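Local structure of D-alanyl-D-alanine carboxypeptidase (Penicillin binding protein) family protein (Francisella tularensis subsp. tularensis, 6OSU) at residues A31-D36 and S317-R322; L35-W40 and L305-S310; M103-G108 and T207-V212; T228-E233 and G255-L260. The protein probably removes the C-terminal D-alanine from peptidoglycan precursor peptides, acting as a serine carboxypeptidase of the penicillin-binding protein family. All coordinates share one frame; numbering follows the deposited sequence.

How the contacts relate
The four contacts form two pairs. Contacts 1 and 2, with centres 11 Å apart, start from the same N-terminal stretch, share L35 and D36, and join it to strand 298-307 and the following helix 310-327, so that both ends of the catalytic region meet at one five-stranded sheet. Contacts 3 and 4, centred 13 Å apart and about 35 to 42 Å from the first pair, lie in series within the chain loop that contacts 1 and 2 close. Both reach the small sheet of strands 201-205, 210-212 and 258-262, where T207 of contact 3 probably hydrogen-bonds to N257 of contact 4. One pair joins two inner strands of the main sheet and a helix; the other lies in a distant lobe built on the small sheet.

Contact 1 (A31-D36 and S317-R322); sequences ANIELD and SAKLLR
I33 reaches from the loop before strand 39-44 onto helix 310-327, where it meets K319 and L320. Its CB points at the helix and forks there. CG1 lies anti to the backbone N (chi1 -164°), which carries it over the lysine stem, 4.1 Å from K319 CG. The other branch, CG2, drops onto L320 and stops 3.8 Å from its CD2. At the tip, I33 CD1 lies against the lysine chain, 3.6 Å from K319 CG and 3.7 Å from K319 CD. A beta-branched residue suits this place because its two arms serve two helix residues at once.

L35, two residues on, grips the same two helix residues. Its CD2 touches K319 CE at 3.8 Å as the two side chains run past each other in opposite directions, while its CD1 rests against L320 CG, also at 3.8 Å. K319 is bent at chi2 and chi3, which lays its methylenes along the isoleucine and leucine and carries NZ beyond them. L320 is buried deeper, also packing on W40 and S52 of the sheet beneath.

D36 ties the loop to K312 of the same helix by a salt bridge. Between I33, L35, K319 and L320, however, aliphatic carbon meets aliphatic carbon, so this part of the contact rests on dispersion and exclusion of water, with lysine supplying a greasy stem at a partly exposed margin.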
loop_
_atom_site.group_PDB
_atom_site.type_symbol
_atom_site.label_atom_id
_atom_site.label_comp_id
_atom_site.label_asym_id
_atom_site.label_seq_id
_atom_site.Cartn_x
_atom_site.Cartn_y
_atom_site.Cartn_z
ATOM N N ALA A 31 14.864 14.748 -8.025
ATOM C CA ALA A 31 15.498 15.370 -6.870
ATOM C C ALA A 31 15.107 14.644 -5.590
ATOM O O ALA A 31 13.979 14.162 -5.448
ATOM C CB ALA A 31 15.118 16.847 -6.784
ATOM N N ASN A 32 16.050 14.551 -4.657
ATOM C CA ASN A 32 15.785 13.913 -3.373
ATOM C C ASN A 32 14.818 14.777 -2.572
ATOM O O ASN A 32 15.157 15.891 -2.159
ATOM C CB ASN A 32 17.086 13.685 -2.610
ATOM C CG ASN A 32 17.475 12.220 -2.549
ATOM O OD1 ASN A 32 17.230 11.461 -3.487
ATOM N ND2 ASN A 32 18.069 11.812 -1.434
ATOM N N ILE A 33 13.610 14.258 -2.353
ATOM C CA ILE A 33 12.563 15.020 -1.686
ATOM C C ILE A 33 12.945 15.270 -0.230
ATOM O O ILE A 33 13.665 14.480 0.397
ATOM C CB ILE A 33 11.221 14.273 -1.802
ATOM C CG1 ILE A 33 10.046 15.194 -1.467
ATOM C CG2 ILE A 33 11.213 13.031 -0.924
ATOM C CD1 ILE A 33 9.545 15.986 -2.652
ATOM N N GLU A 34 12.471 16.390 0.314
ATOM C CA GLU A 34 12.739 16.761 1.699
ATOM C C GLU A 34 11.427 17.049 2.413
ATOM O O GLU A 34 10.680 17.946 2.008
ATOM C CB GLU A 34 13.660 17.981 1.785
ATOM C CG GLU A 34 15.144 17.660 1.785
ATOM C CD GLU A 34 15.979 18.789 2.371
ATOM O OE1 GLU A 34 15.472 19.506 3.262
ATOM O OE2 GLU A 34 17.139 18.963 1.940
ATOM N N LEU A 35 11.154 16.290 3.468
ATOM C CA LEU A 35 10.077 16.556 4.406
ATOM C C LEU A 35 10.672 16.627 5.806
ATOM O O LEU A 35 11.811 16.213 6.039
ATOM C CB LEU A 35 8.996 15.469 4.341
ATOM C CG LEU A 35 8.632 14.881 2.975
ATOM C CD1 LEU A 35 7.647 13.735 3.147
ATOM C CD2 LEU A 35 8.064 15.943 2.051
ATOM N N ASP A 36 9.900 17.159 6.749
ATOM C CA ASP A 36 10.326 17.166 8.142
ATOM C C ASP A 36 9.724 16.014 8.936
ATOM O O ASP A 36 9.822 16.003 10.168
ATOM C CB ASP A 36 10.009 18.516 8.803
ATOM C CG ASP A 36 8.535 18.878 8.755
ATOM O OD1 ASP A 36 7.678 17.970 8.752
ATOM O OD2 ASP A 36 8.240 20.092 8.723
ATOM N N SER A 317 2.334 13.532 2.804
ATOM C CA SER A 317 1.980 12.317 2.075
ATOM C C SER A 317 1.589 12.634 0.637
ATOM O O SER A 317 1.980 11.914 -0.289
ATOM C CB SER A 317 0.847 11.578 2.784
ATOM O OG SER A 317 1.280 11.048 4.022
ATOM N N ALA A 318 0.810 13.699 0.432
ATOM C CA ALA A 318 0.413 14.063 -0.923
ATOM C C ALA A 318 1.625 14.439 -1.765
ATOM O O ALA A 318 1.682 14.127 -2.961
ATOM C CB ALA A 318 -0.593 15.212 -0.891
ATOM N N LYS A 319 2.611 15.102 -1.155
ATOM C CA LYS A 319 3.832 15.440 -1.877
ATOM C C LYS A 319 4.551 14.187 -2.363
ATOM O O LYS A 319 5.029 14.139 -3.503
ATOM C CB LYS A 319 4.751 16.282 -0.990
ATOM C CG LYS A 319 6.164 16.425 -1.531
ATOM C CD LYS A 319 6.520 17.875 -1.818
ATOM C CE LYS A 319 7.241 18.514 -0.642
ATOM N NZ LYS A 319 7.488 19.964 -0.868
ATOM N N LEU A 320 4.630 13.157 -1.516
ATOM C CA LEU A 320 5.300 11.921 -1.911
ATOM C C LEU A 320 4.543 11.209 -3.026
ATOM O O LEU A 320 5.142 10.775 -4.017
ATOM C CB LEU A 320 5.460 10.997 -0.704
ATOM C CG LEU A 320 6.379 11.459 0.423
ATOM C CD1 LEU A 320 6.326 10.468 1.572
ATOM C CD2 LEU A 320 7.807 11.626 -0.073
ATOM N N LEU A 321 3.222 11.067 -2.877
ATOM C CA LEU A 321 2.436 10.373 -3.893
ATOM C C LEU A 321 2.469 11.114 -5.225
ATOM O O LEU A 321 2.588 10.492 -6.287
ATOM C CB LEU A 321 0.995 10.197 -3.418
ATOM C CG LEU A 321 0.796 9.246 -2.237
ATOM C CD1 LEU A 321 -0.644 9.288 -1.763
ATOM C CD2 LEU A 321 1.198 7.825 -2.619
ATOM N N ARG A 322 2.360 12.444 -5.189
ATOM C CA ARG A 322 2.422 13.229 -6.420
ATOM C C ARG A 322 3.797 13.128 -7.068
ATOM O O ARG A 322 3.911 13.041 -8.297
ATOM C CB ARG A 322 2.075 14.684 -6.118
ATOM C CG ARG A 322 2.025 15.589 -7.331
ATOM C CD ARG A 322 1.903 17.051 -6.917
ATOM N NE ARG A 322 1.289 17.206 -5.597
ATOM C CZ ARG A 322 1.910 17.714 -4.534
ATOM N NH1 ARG A 322 3.167 18.134 -4.629
ATOM N NH2 ARG A 322 1.271 17.813 -3.374
#

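Contact 2 (L35-W40 and L305-S310); sequences LDAPAW and LGTTSS
A39 and L305 form an antiparallel, hydrogen-bonded pair between strands 39-44 and 298-307, neighbours in the five-stranded sheet that, as in other penicillin-binding proteins and serine beta-lactamases, lies beside the active site. L305 is about 10 Å, side chain to side chain, from S64, the predicted acylated serine.

The polar part across the strands is one backbone bond: L305 N donates to A39 O at 3.0 Å, nearly straight at 164°. Next to it the pairing gives way to a proline, which has no N-H to offer. Further along, S309 caps helix 310-327 through K312 N.

Close carbon-to-oxygen contacts take over at the proline. CG and CD of P38 sit against two successive carbonyls, with CG 3.2 Å from L305 O and CD 3.2 Å from G306 O. Glycine suits position 306 because the backbone turns there at a positive phi of 84° and its alpha carbon faces this ring with no side chain in between.

Apolar contacts complete the join. A39 CB and L305 CB share one face of the sheet, 4.3 Å apart, and alanine's short side chain suits this buried place. L305 packs further on L65.

T307 divides its two branches: OG1 bonds to Y287 O, just before strand 288-295, while CG2, set beside the backbone N by a chi1 of 58°, ends 3.8 Å from A37 CB.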
loop_
_atom_site.group_PDB
_atom_site.type_symbol
_atom_site.label_atom_id
_atom_site.label_comp_id
_atom_site.label_asym_id
_atom_site.label_seq_id
_atom_site.Cartn_x
_atom_site.Cartn_y
_atom_site.Cartn_z
ATOM N N LEU A 35 11.154 16.290 3.468
ATOM C CA LEU A 35 10.077 16.556 4.406
ATOM C C LEU A 35 10.672 16.627 5.806
ATOM O O LEU A 35 11.811 16.213 6.039
ATOM C CB LEU A 35 8.996 15.469 4.341
ATOM C CG LEU A 35 8.632 14.881 2.975
ATOM C CD1 LEU A 35 7.647 13.735 3.147
ATOM C CD2 LEU A 35 8.064 15.943 2.051
ATOM N N ASP A 36 9.900 17.159 6.749
ATOM C CA ASP A 36 10.326 17.166 8.142
ATOM C C ASP A 36 9.724 16.014 8.936
ATOM O O ASP A 36 9.822 16.003 10.168
ATOM C CB ASP A 36 10.009 18.516 8.803
ATOM C CG ASP A 36 8.535 18.878 8.755
ATOM O OD1 ASP A 36 7.678 17.970 8.752
ATOM O OD2 ASP A 36 8.240 20.092 8.723
ATOM N N ALA A 37 9.094 15.056 8.263
ATOM C CA ALA A 37 8.681 13.834 8.931
ATOM C C ALA A 37 9.920 13.047 9.353
ATOM O O ALA A 37 10.873 12.928 8.578
ATOM C CB ALA A 37 7.803 12.979 8.021
ATOM N N PRO A 38 9.948 12.524 10.578
ATOM C CA PRO A 38 11.102 11.715 11.004
ATOM C C PRO A 38 11.313 10.451 10.181
ATOM O O PRO A 38 12.426 9.910 10.194
ATOM C CB PRO A 38 10.781 11.385 12.467
ATOM C CG PRO A 38 9.315 11.663 12.630
ATOM C CD PRO A 38 8.994 12.760 11.672
ATOM N N ALA A 39 10.297 9.960 9.469
ATOM C CA ALA A 39 10.452 8.752 8.671
ATOM C C ALA A 39 9.374 8.705 7.597
ATOM O O ALA A 39 8.244 9.147 7.817
ATOM C CB ALA A 39 10.379 7.493 9.542
ATOM N N TRP A 40 9.736 8.155 6.438
ATOM C CA TRP A 40 8.769 7.929 5.371
ATOM C C TRP A 40 9.333 6.921 4.381
ATOM O O TRP A 40 10.534 6.639 4.367
ATOM C CB TRP A 40 8.394 9.226 4.643
ATOM C CG TRP A 40 9.433 9.724 3.676
ATOM C CD1 TRP A 40 9.690 9.243 2.422
ATOM C CD2 TRP A 40 10.337 10.817 3.876
ATOM N NE1 TRP A 40 10.705 9.959 1.838
ATOM C CE2 TRP A 40 11.119 10.932 2.708
ATOM C CE3 TRP A 40 10.566 11.707 4.930
ATOM C CZ2 TRP A 40 12.111 11.900 2.566
ATOM C CZ3 TRP A 40 11.551 12.668 4.784
ATOM C CH2 TRP A 40 12.312 12.756 3.612
ATOM N N LEU A 305 5.479 8.827 8.972
ATOM C CA LEU A 305 5.433 8.591 10.407
ATOM C C LEU A 305 5.975 9.796 11.158
ATOM O O LEU A 305 7.003 10.367 10.780
ATOM C CB LEU A 305 6.244 7.344 10.790
ATOM C CG LEU A 305 5.931 6.038 10.052
ATOM C CD1 LEU A 305 6.952 4.970 10.410
ATOM C CD2 LEU A 305 4.514 5.553 10.348
ATOM N N GLY A 306 5.270 10.184 12.217
ATOM C CA GLY A 306 5.812 11.126 13.176
ATOM C C GLY A 306 5.689 12.594 12.843
ATOM O O GLY A 306 6.420 13.402 13.423
ATOM N N THR A 307 4.793 12.977 11.936
ATOM C CA THR A 307 4.596 14.398 11.684
ATOM C C THR A 307 3.973 15.069 12.903
ATOM O O THR A 307 3.321 14.432 13.735
ATOM C CB THR A 307 3.711 14.628 10.460
ATOM O OG1 THR A 307 2.444 13.983 10.655
ATOM C CG2 THR A 307 4.384 14.085 9.213
ATOM N N THR A 308 4.177 16.380 13.000
ATOM C CA THR A 308 3.748 17.151 14.158
ATOM C C THR A 308 2.322 17.672 14.040
ATOM O O THR A 308 1.852 18.358 14.955
ATOM C CB THR A 308 4.710 18.320 14.387
ATOM O OG1 THR A 308 4.752 19.145 13.215
ATOM C CG2 THR A 308 6.107 17.797 14.683
ATOM N N SER A 309 1.623 17.366 12.949
ATOM C CA SER A 309 0.255 17.827 12.766
ATOM C C SER A 309 -0.412 16.966 11.707
ATOM O O SER A 309 0.257 16.404 10.835
ATOM C CB SER A 309 0.207 19.298 12.350
ATOM O OG SER A 309 0.565 19.434 10.988
ATOM N N SER A 310 -1.742 16.872 11.791
ATOM C CA SER A 310 -2.484 16.148 10.765
ATOM C C SER A 310 -2.374 16.846 9.417
ATOM O O SER A 310 -2.302 16.189 8.372
ATOM C CB SER A 310 -3.949 15.996 11.180
ATOM O OG SER A 310 -4.495 17.233 11.594
#

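Contact 3 (M103-G108 and T207-V212); sequences MYVKAG and TKQDSV
The side-chain amide of Q209 takes the place of a strand's peptide group here, clasping the backbone of Y104 and K106 with both its donor and its acceptor. NE2 gives a hydrogen to Y104 O at 3.1 Å; the bond is almost straight (174°), lies in the plane of the glutamine amide and arrives on a lone pair of the carbonyl. OE1 in turn accepts from K106 N at 2.8 Å, but this N-H comes from well above the carbonyl plane, 51° out of it. Between the two bonds the amide spans V105, whose CA lies only 3.1 Å from Q209 OE1.

Two turns of the chain put the amide in place: CG lies beside the backbone N, and a bend at chi2 (-78°) folds the end across the loop. Glutamine is long enough to reach and carries a donor and an acceptor side by side. NE2 bonds also to A206 O and Y104 O also accepts from W204 NE1, so NE2 and Y104 O each have two partners and the amide's rotation is fixed.

K106 crosses obliquely over the same amide, its CG 3.8 Å from Q209 NE2, and sends NZ to A206 O, so aliphatic stem and charged tip both find a use.

Q209 itself has a left-handed backbone, more often the place of glycine. With D210 it faces N205 as a G1 beta bulge, common at the ends of tight hairpins, here that of strands 201-205 and 210-212.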
loop_
_atom_site.group_PDB
_atom_site.type_symbol
_atom_site.label_atom_id
_atom_site.label_comp_id
_atom_site.label_asym_id
_atom_site.label_seq_id
_atom_site.Cartn_x
_atom_site.Cartn_y
_atom_site.Cartn_z
ATOM N N MET A 103 -16.928 3.149 17.170
ATOM C CA MET A 103 -18.065 3.093 16.264
ATOM C C MET A 103 -19.377 2.926 17.019
ATOM O O MET A 103 -20.448 2.967 16.398
ATOM C CB MET A 103 -17.899 1.962 15.243
ATOM C CG MET A 103 -18.281 0.581 15.738
ATOM S SD MET A 103 -18.289 -0.626 14.390
ATOM C CE MET A 103 -19.547 0.066 13.320
ATOM N N TYR A 104 -19.301 2.742 18.343
ATOM C CA TYR A 104 -20.448 2.726 19.250
ATOM C C TYR A 104 -21.279 1.454 19.084
ATOM O O TYR A 104 -22.488 1.503 18.852
ATOM C CB TYR A 104 -21.299 3.989 19.084
ATOM C CG TYR A 104 -20.505 5.238 19.396
ATOM C CD1 TYR A 104 -20.398 5.706 20.700
ATOM C CD2 TYR A 104 -19.831 5.927 18.394
ATOM C CE1 TYR A 104 -19.657 6.835 20.996
ATOM C CE2 TYR A 104 -19.085 7.056 18.679
ATOM C CZ TYR A 104 -19.003 7.507 19.983
ATOM O OH TYR A 104 -18.263 8.632 20.274
ATOM N N VAL A 105 -20.614 0.309 19.217
ATOM C CA VAL A 105 -21.288 -0.979 19.335
ATOM C C VAL A 105 -21.623 -1.219 20.802
ATOM O O VAL A 105 -20.838 -0.880 21.697
ATOM C CB VAL A 105 -20.421 -2.117 18.762
ATOM C CG1 VAL A 105 -20.363 -2.028 17.243
ATOM C CG2 VAL A 105 -19.021 -2.071 19.351
ATOM N N LYS A 106 -22.796 -1.790 21.052
ATOM C CA LYS A 106 -23.279 -2.015 22.406
ATOM C C LYS A 106 -22.931 -3.421 22.879
ATOM O O LYS A 106 -22.856 -4.364 22.089
ATOM C CB LYS A 106 -24.792 -1.814 22.485
ATOM C CG LYS A 106 -25.267 -0.404 22.193
ATOM C CD LYS A 106 -26.790 -0.357 22.161
ATOM C CE LYS A 106 -27.323 1.061 22.301
ATOM N NZ LYS A 106 -26.862 1.950 21.204
ATOM N N ALA A 107 -22.731 -3.553 24.188
ATOM C CA ALA A 107 -22.471 -4.859 24.774
ATOM C C ALA A 107 -23.704 -5.746 24.671
ATOM O O ALA A 107 -24.832 -5.301 24.902
ATOM C CB ALA A 107 -22.053 -4.709 26.236
ATOM N N GLY A 108 -23.484 -7.013 24.325
ATOM C CA GLY A 108 -24.563 -7.966 24.168
ATOM C C GLY A 108 -25.205 -7.986 22.799
ATOM O O GLY A 108 -26.015 -8.882 22.525
ATOM N N THR A 207 -29.141 2.401 17.420
ATOM C CA THR A 207 -30.297 1.733 18.011
ATOM C C THR A 207 -30.418 0.301 17.506
ATOM O O THR A 207 -30.467 -0.647 18.299
ATOM C CB THR A 207 -31.575 2.521 17.711
ATOM O OG1 THR A 207 -31.550 3.770 18.417
ATOM C CG2 THR A 207 -32.803 1.727 18.133
ATOM N N LYS A 208 -30.464 0.123 16.187
ATOM C CA LYS A 208 -30.533 -1.205 15.590
ATOM C C LYS A 208 -29.184 -1.907 15.533
ATOM O O LYS A 208 -29.149 -3.114 15.266
ATOM C CB LYS A 208 -31.111 -1.115 14.175
ATOM C CG LYS A 208 -32.629 -1.108 14.108
ATOM C CD LYS A 208 -33.109 -0.243 12.952
ATOM C CE LYS A 208 -34.497 -0.647 12.479
ATOM N NZ LYS A 208 -34.426 -1.597 11.332
ATOM N N GLN A 209 -28.089 -1.190 15.780
ATOM C CA GLN A 209 -26.733 -1.715 15.630
ATOM C C GLN A 209 -26.519 -2.240 14.209
ATOM O O GLN A 209 -26.232 -3.416 13.974
ATOM C CB GLN A 209 -26.440 -2.788 16.682
ATOM C CG GLN A 209 -26.347 -2.256 18.104
ATOM C CD GLN A 209 -25.026 -1.571 18.383
ATOM O OE1 GLN A 209 -24.011 -2.231 18.592
ATOM N NE2 GLN A 209 -25.029 -0.242 18.383
ATOM N N ASP A 210 -26.692 -1.329 13.255
ATOM C CA ASP A 210 -26.428 -1.605 11.850
ATOM C C ASP A 210 -26.169 -0.280 11.146
ATOM O O ASP A 210 -26.474 0.792 11.671
ATOM C CB ASP A 210 -27.589 -2.352 11.188
ATOM C CG ASP A 210 -27.184 -3.017 9.885
ATOM O OD1 ASP A 210 -27.038 -4.257 9.868
ATOM O OD2 ASP A 210 -26.989 -2.299 8.883
ATOM N N SER A 211 -25.604 -0.368 9.949
ATOM C CA SER A 211 -25.241 0.812 9.179
ATOM C C SER A 211 -26.244 1.064 8.057
ATOM O O SER A 211 -27.127 0.251 7.771
ATOM C CB SER A 211 -23.829 0.664 8.609
ATOM O OG SER A 211 -23.737 -0.476 7.774
ATOM N N VAL A 212 -26.103 2.225 7.424
ATOM C CA VAL A 212 -26.900 2.597 6.262
ATOM C C VAL A 212 -25.957 3.137 5.199
ATOM O O VAL A 212 -25.040 3.906 5.506
ATOM C CB VAL A 212 -27.985 3.642 6.607
ATOM C CG1 VAL A 212 -28.770 4.030 5.358
ATOM C CG2 VAL A 212 -28.919 3.113 7.675
#

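Contact 4 (T228-E233 and G255-L260); sequences TGNVIE and GDNFVL
The ring of F258 has the carbonyl oxygen of D256 in its plane, at the edge, where the C-H groups carry slight positive charge. The rings of F252 and F224 meet it at inclined planes, making a small aromatic cluster in which a large flat residue fits well. Nearer the backbone, F258 CB lies 3.7 Å from G229 O.

D256 O is also the acceptor for V231 N, at 3.2 Å and close to straight (168°). V231 CG1 is modelled 3.0 Å from D256 O, shorter than a comfortable contact and doubtful at this resolution; D256 CB is 4.0 Å from V231 CG1. A second backbone bond runs from F258 N to G229 O at 3.0 Å. A third, from G255 N to V231 O, is weak at 3.3 Å.

Both glycines have positive phi, a conformation glycine adopts readily; at G229 the bare alpha carbon also faces F258. T228 suits the turn because its OG1 accepts a weak bond from N230 N and is tied to D225.

N230 and N257 are joined as a single, isolated beta bridge; residues 228-231 and 255-258 run 109° apart, end to end. It links the ribbon of strands 223-224 and 231-233, with its classic bulge at I232 and E233, to the edge strand 258-262 of the small antiparallel sheet, in a region also tied by the C220-C248 disulfide.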
loop_
_atom_site.group_PDB
_atom_site.type_symbol
_atom_site.label_atom_id
_atom_site.label_comp_id
_atom_site.label_asym_id
_atom_site.label_seq_id
_atom_site.Cartn_x
_atom_site.Cartn_y
_atom_site.Cartn_z
ATOM N N THR A 228 -28.192 15.125 20.121
ATOM C CA THR A 228 -28.329 13.724 20.490
ATOM C C THR A 228 -28.138 12.750 19.337
ATOM O O THR A 228 -28.077 11.541 19.584
ATOM C CB THR A 228 -29.708 13.462 21.121
ATOM O OG1 THR A 228 -30.735 13.708 20.152
ATOM C CG2 THR A 228 -29.923 14.360 22.326
ATOM N N GLY A 229 -28.051 13.224 18.096
ATOM C CA GLY A 229 -27.985 12.306 16.977
ATOM C C GLY A 229 -29.270 11.561 16.696
ATOM O O GLY A 229 -29.297 10.710 15.801
ATOM N N ASN A 230 -30.334 11.846 17.439
ATOM C CA ASN A 230 -31.618 11.209 17.194
ATOM C C ASN A 230 -32.246 11.756 15.922
ATOM O O ASN A 230 -32.276 12.967 15.692
ATOM C CB ASN A 230 -32.560 11.429 18.376
ATOM C CG ASN A 230 -32.300 10.470 19.512
ATOM O OD1 ASN A 230 -32.122 9.272 19.295
ATOM N ND2 ASN A 230 -32.270 10.990 20.734
ATOM N N VAL A 231 -32.749 10.848 15.091
ATOM C CA VAL A 231 -33.411 11.244 13.857
ATOM C C VAL A 231 -34.724 11.940 14.184
ATOM O O VAL A 231 -35.562 11.413 14.930
ATOM C CB VAL A 231 -33.630 10.022 12.955
ATOM C CG1 VAL A 231 -34.057 8.845 13.792
ATOM C CG2 VAL A 231 -34.667 10.321 11.885
ATOM N N ILE A 232 -34.899 13.135 13.636
ATOM C CA ILE A 232 -36.132 13.900 13.770
ATOM C C ILE A 232 -37.053 13.663 12.585
ATOM O O ILE A 232 -38.230 13.347 12.755
ATOM C CB ILE A 232 -35.804 15.399 13.944
ATOM C CG1 ILE A 232 -35.242 15.658 15.346
ATOM C CG2 ILE A 232 -37.018 16.263 13.657
ATOM C CD1 ILE A 232 -34.533 16.993 15.484
ATOM N N GLU A 233 -36.524 13.788 11.370
ATOM C CA GLU A 233 -37.275 13.533 10.148
ATOM C C GLU A 233 -36.614 12.406 9.368
ATOM O O GLU A 233 -35.400 12.434 9.134
ATOM C CB GLU A 233 -37.359 14.796 9.286
ATOM C CG GLU A 233 -38.512 15.711 9.643
ATOM C CD GLU A 233 -39.851 15.043 9.429
ATOM O OE1 GLU A 233 -40.774 15.273 10.240
ATOM O OE2 GLU A 233 -39.972 14.276 8.448
ATOM N N GLY A 255 -36.789 8.470 15.889
ATOM C CA GLY A 255 -36.270 8.339 17.233
ATOM C C GLY A 255 -35.038 7.466 17.360
ATOM O O GLY A 255 -34.447 7.418 18.447
ATOM N N ASP A 256 -34.638 6.778 16.293
ATOM C CA ASP A 256 -33.443 5.947 16.333
ATOM C C ASP A 256 -32.189 6.806 16.448
ATOM O O ASP A 256 -32.070 7.852 15.808
ATOM C CB ASP A 256 -33.374 5.073 15.081
ATOM C CG ASP A 256 -34.254 3.843 15.181
ATOM O OD1 ASP A 256 -33.731 2.721 15.011
ATOM O OD2 ASP A 256 -35.464 3.996 15.461
ATOM N N ASN A 257 -31.248 6.362 17.272
ATOM C CA ASN A 257 -30.017 7.109 17.488
ATOM C C ASN A 257 -29.003 6.766 16.406
ATOM O O ASN A 257 -28.718 5.591 16.161
ATOM C CB ASN A 257 -29.431 6.816 18.868
ATOM C CG ASN A 257 -28.156 7.589 19.124
ATOM O OD1 ASN A 257 -28.189 8.786 19.403
ATOM N ND2 ASN A 257 -27.020 6.907 19.035
ATOM N N PHE A 258 -28.452 7.797 15.775
ATOM C CA PHE A 258 -27.485 7.635 14.700
ATOM C C PHE A 258 -26.198 8.372 15.036
ATOM O O PHE A 258 -26.229 9.499 15.544
ATOM C CB PHE A 258 -28.042 8.156 13.375
ATOM C CG PHE A 258 -28.773 7.122 12.569
ATOM C CD1 PHE A 258 -30.086 6.797 12.860
ATOM C CD2 PHE A 258 -28.149 6.488 11.509
ATOM C CE1 PHE A 258 -30.763 5.851 12.114
ATOM C CE2 PHE A 258 -28.819 5.541 10.758
ATOM C CZ PHE A 258 -30.130 5.226 11.060
ATOM N N VAL A 259 -25.071 7.726 14.755
ATOM C CA VAL A 259 -23.750 8.339 14.840
ATOM C C VAL A 259 -23.204 8.457 13.426
ATOM O O VAL A 259 -23.255 7.494 12.650
ATOM C CB VAL A 259 -22.800 7.527 15.735
ATOM C CG1 VAL A 259 -21.445 8.205 15.809
ATOM C CG2 VAL A 259 -23.391 7.357 17.126
ATOM N N LEU A 260 -22.693 9.637 13.086
ATOM C CA LEU A 260 -22.196 9.931 11.748
ATOM C C LEU A 260 -20.749 10.382 11.856
ATOM O O LEU A 260 -20.454 11.368 12.539
ATOM C CB LEU A 260 -23.051 11.010 11.078
ATOM C CG LEU A 260 -24.550 10.709 11.031
ATOM C CD1 LEU A 260 -25.360 11.945 11.380
ATOM C CD2 LEU A 260 -24.943 10.177 9.663
#